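Local coordinates for maternal effect protein oskar (PDB 5A4A), which induces germline formation in Drosophila and, through its SGNH hydrolase-like OSK domain, probably binds RNA, at residues 67-71 with 109-115. Numbering follows the deposited sequence.
With SO4 (sulfate ion), chain G.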
# COMPACT_ATOMS: atom_id res chain seq x y z
N ARG A 67 -0.76 3.55 10.54
CA ARG A 67 -0.21 3.89 11.85
C ARG A 67 -1.01 3.19 12.95
O ARG A 67 -0.43 2.60 13.88
CB ARG A 67 -0.23 5.41 12.05
CG ARG A 67 0.83 6.18 11.24
CD ARG A 67 0.63 7.70 11.33
NE ARG A 67 0.88 8.23 12.67
CZ ARG A 67 0.48 9.43 13.09
NH1 ARG A 67 -0.20 10.22 12.28
NH2 ARG A 67 0.76 9.83 14.32
N ASN A 68 -2.33 3.25 12.85
CA ASN A 68 -3.21 2.56 13.80
C ASN A 68 -3.14 1.05 13.70
O ASN A 68 -3.15 0.35 14.72
CB ASN A 68 -4.67 3.01 13.63
CG ASN A 68 -4.90 4.44 14.08
OD1 ASN A 68 -4.17 4.97 14.92
ND2 ASN A 68 -5.92 5.09 13.52
N ARG A 69 -3.07 0.54 12.47
CA ARG A 69 -3.06 -0.90 12.24
C ARG A 69 -1.85 -1.55 12.91
O ARG A 69 -1.96 -2.63 13.51
CB ARG A 69 -3.07 -1.20 10.74
CG ARG A 69 -3.12 -2.69 10.39
CD ARG A 69 -4.46 -3.32 10.76
NE ARG A 69 -4.46 -4.76 10.56
CZ ARG A 69 -4.02 -5.64 11.46
NH1 ARG A 69 -3.52 -5.23 12.62
NH2 ARG A 69 -4.08 -6.94 11.19
N LEU A 70 -0.69 -0.90 12.83
CA LEU A 70 0.53 -1.43 13.44
C LEU A 70 0.48 -1.49 14.96
O LEU A 70 1.16 -2.32 15.57
CB LEU A 70 1.76 -0.65 12.99
CG LEU A 70 2.10 -0.82 11.51
CD1 LEU A 70 3.34 0.02 11.17
CD2 LEU A 70 2.35 -2.28 11.20
N LYS A 71 -0.32 -0.62 15.57
CA LYS A 71 -0.50 -0.65 17.01
C LYS A 71 -1.34 -1.86 17.38
O LYS A 71 -1.31 -2.33 18.52
CB LYS A 71 -1.21 0.62 17.50
CG LYS A 71 -0.43 1.90 17.26
CD LYS A 71 -1.22 3.13 17.73
CE LYS A 71 -0.39 4.39 17.55
NZ LYS A 71 -1.13 5.64 17.89
N GLU A 109 7.13 5.96 13.76
CA GLU A 109 6.46 4.95 14.57
C GLU A 109 7.01 3.54 14.31
O GLU A 109 7.24 2.78 15.25
CB GLU A 109 4.95 4.98 14.32
CG GLU A 109 4.22 3.79 14.89
CD GLU A 109 2.74 3.82 14.58
OE1 GLU A 109 2.21 4.90 14.25
OE2 GLU A 109 2.09 2.78 14.65
N MET A 110 7.23 3.21 13.05
CA MET A 110 7.83 1.92 12.72
C MET A 110 9.23 1.80 13.35
O MET A 110 9.59 0.75 13.88
CB MET A 110 7.87 1.72 11.20
CG MET A 110 6.47 1.58 10.60
SD MET A 110 6.44 1.21 8.85
CE MET A 110 7.12 -0.46 8.86
N HIS A 111 9.99 2.89 13.33
CA HIS A 111 11.31 2.89 13.95
C HIS A 111 11.18 2.62 15.45
O HIS A 111 11.90 1.79 16.03
CB HIS A 111 12.02 4.22 13.70
CG HIS A 111 13.47 4.20 14.08
ND1 HIS A 111 14.17 5.34 14.39
CD2 HIS A 111 14.35 3.17 14.19
CE1 HIS A 111 15.43 5.02 14.69
NE2 HIS A 111 15.55 3.71 14.57
N ASN A 112 10.24 3.31 16.09
CA ASN A 112 9.98 3.09 17.51
C ASN A 112 9.50 1.67 17.84
O ASN A 112 9.74 1.16 18.94
CB ASN A 112 9.03 4.16 18.05
CG ASN A 112 9.67 5.53 18.13
OD1 ASN A 112 10.90 5.64 18.22
ND2 ASN A 112 8.86 6.58 18.10
N MET A 113 8.83 1.02 16.88
CA MET A 113 8.37 -0.35 17.06
C MET A 113 9.41 -1.38 16.65
O MET A 113 9.17 -2.59 16.76
CB MET A 113 7.08 -0.59 16.27
CG MET A 113 5.91 0.20 16.78
SD MET A 113 4.47 -0.09 15.75
CE MET A 113 3.21 0.73 16.72
N ARG A 114 10.55 -0.88 16.16
CA ARG A 114 11.61 -1.73 15.60
C ARG A 114 11.13 -2.59 14.43
O ARG A 114 11.55 -3.73 14.26
CB ARG A 114 12.27 -2.57 16.70
CG ARG A 114 12.80 -1.73 17.85
CD ARG A 114 13.10 -2.58 19.06
NE ARG A 114 11.92 -3.30 19.52
CZ ARG A 114 11.03 -2.83 20.40
NH1 ARG A 114 11.20 -1.63 20.94
NH2 ARG A 114 9.98 -3.56 20.75
N LEU A 115 10.24 -2.02 13.62
CA LEU A 115 9.81 -2.63 12.37
C LEU A 115 10.46 -1.88 11.22
O LEU A 115 10.42 -0.65 11.17
CB LEU A 115 8.28 -2.56 12.24
CG LEU A 115 7.54 -3.22 13.39
CD1 LEU A 115 6.03 -2.98 13.26
CD2 LEU A 115 7.85 -4.71 13.42
S SO4 G . -0.98 13.15 14.62
O1 SO4 G . -2.31 13.12 15.22
O2 SO4 G . -0.11 12.25 15.36
O3 SO4 G . -1.09 12.73 13.22
O4 SO4 G . -0.43 14.50 14.66
O HOH W 1 2.50 7.56 15.10
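L70 fills the tight part of the contact, its CD1 lying 3.5 Å from M110 CG. Its CB meets M113 SD at 3.9 Å, and its CD2 reaches L115 CD1 more distantly. Just past M113, R114 with its positive phi makes a Schellman motif, in which L115 N returns to M110 O and L115 is brought round to L70. Polar contact begins at E109, whose CG is anti to the backbone N (chi1 167°) and whose extended chain carries OE2 to 2.6 Å from R67 O. The outer side is looser. Exposed K71 crosses E109 at about a right angle, its CG 3.7 Å from OE2 but its NZ not in contact with the carboxylate. R67 NE and E109 OE1 form only a long salt bridge (3.9 Å), with the guanidinium and carboxylate planes 66° apart, and a water joins R67 NH2 to OE1. Beyond it, R67 NH1 and NH2 grip O3 and O2 of a sulfate, probably from the crystallisation liquor, through nearly straight bonds. Replacing R67 by an alanine is likely to leave E109 OE1 without its distant positive partner and the water without one of its anchors. The contact joins helix 63-71 to the C-terminal end of helix 96-112 beside the mostly parallel sheet of the SGNH hydrolase-like domain, with L70 also touching L106 and, on strand 56-58, L56.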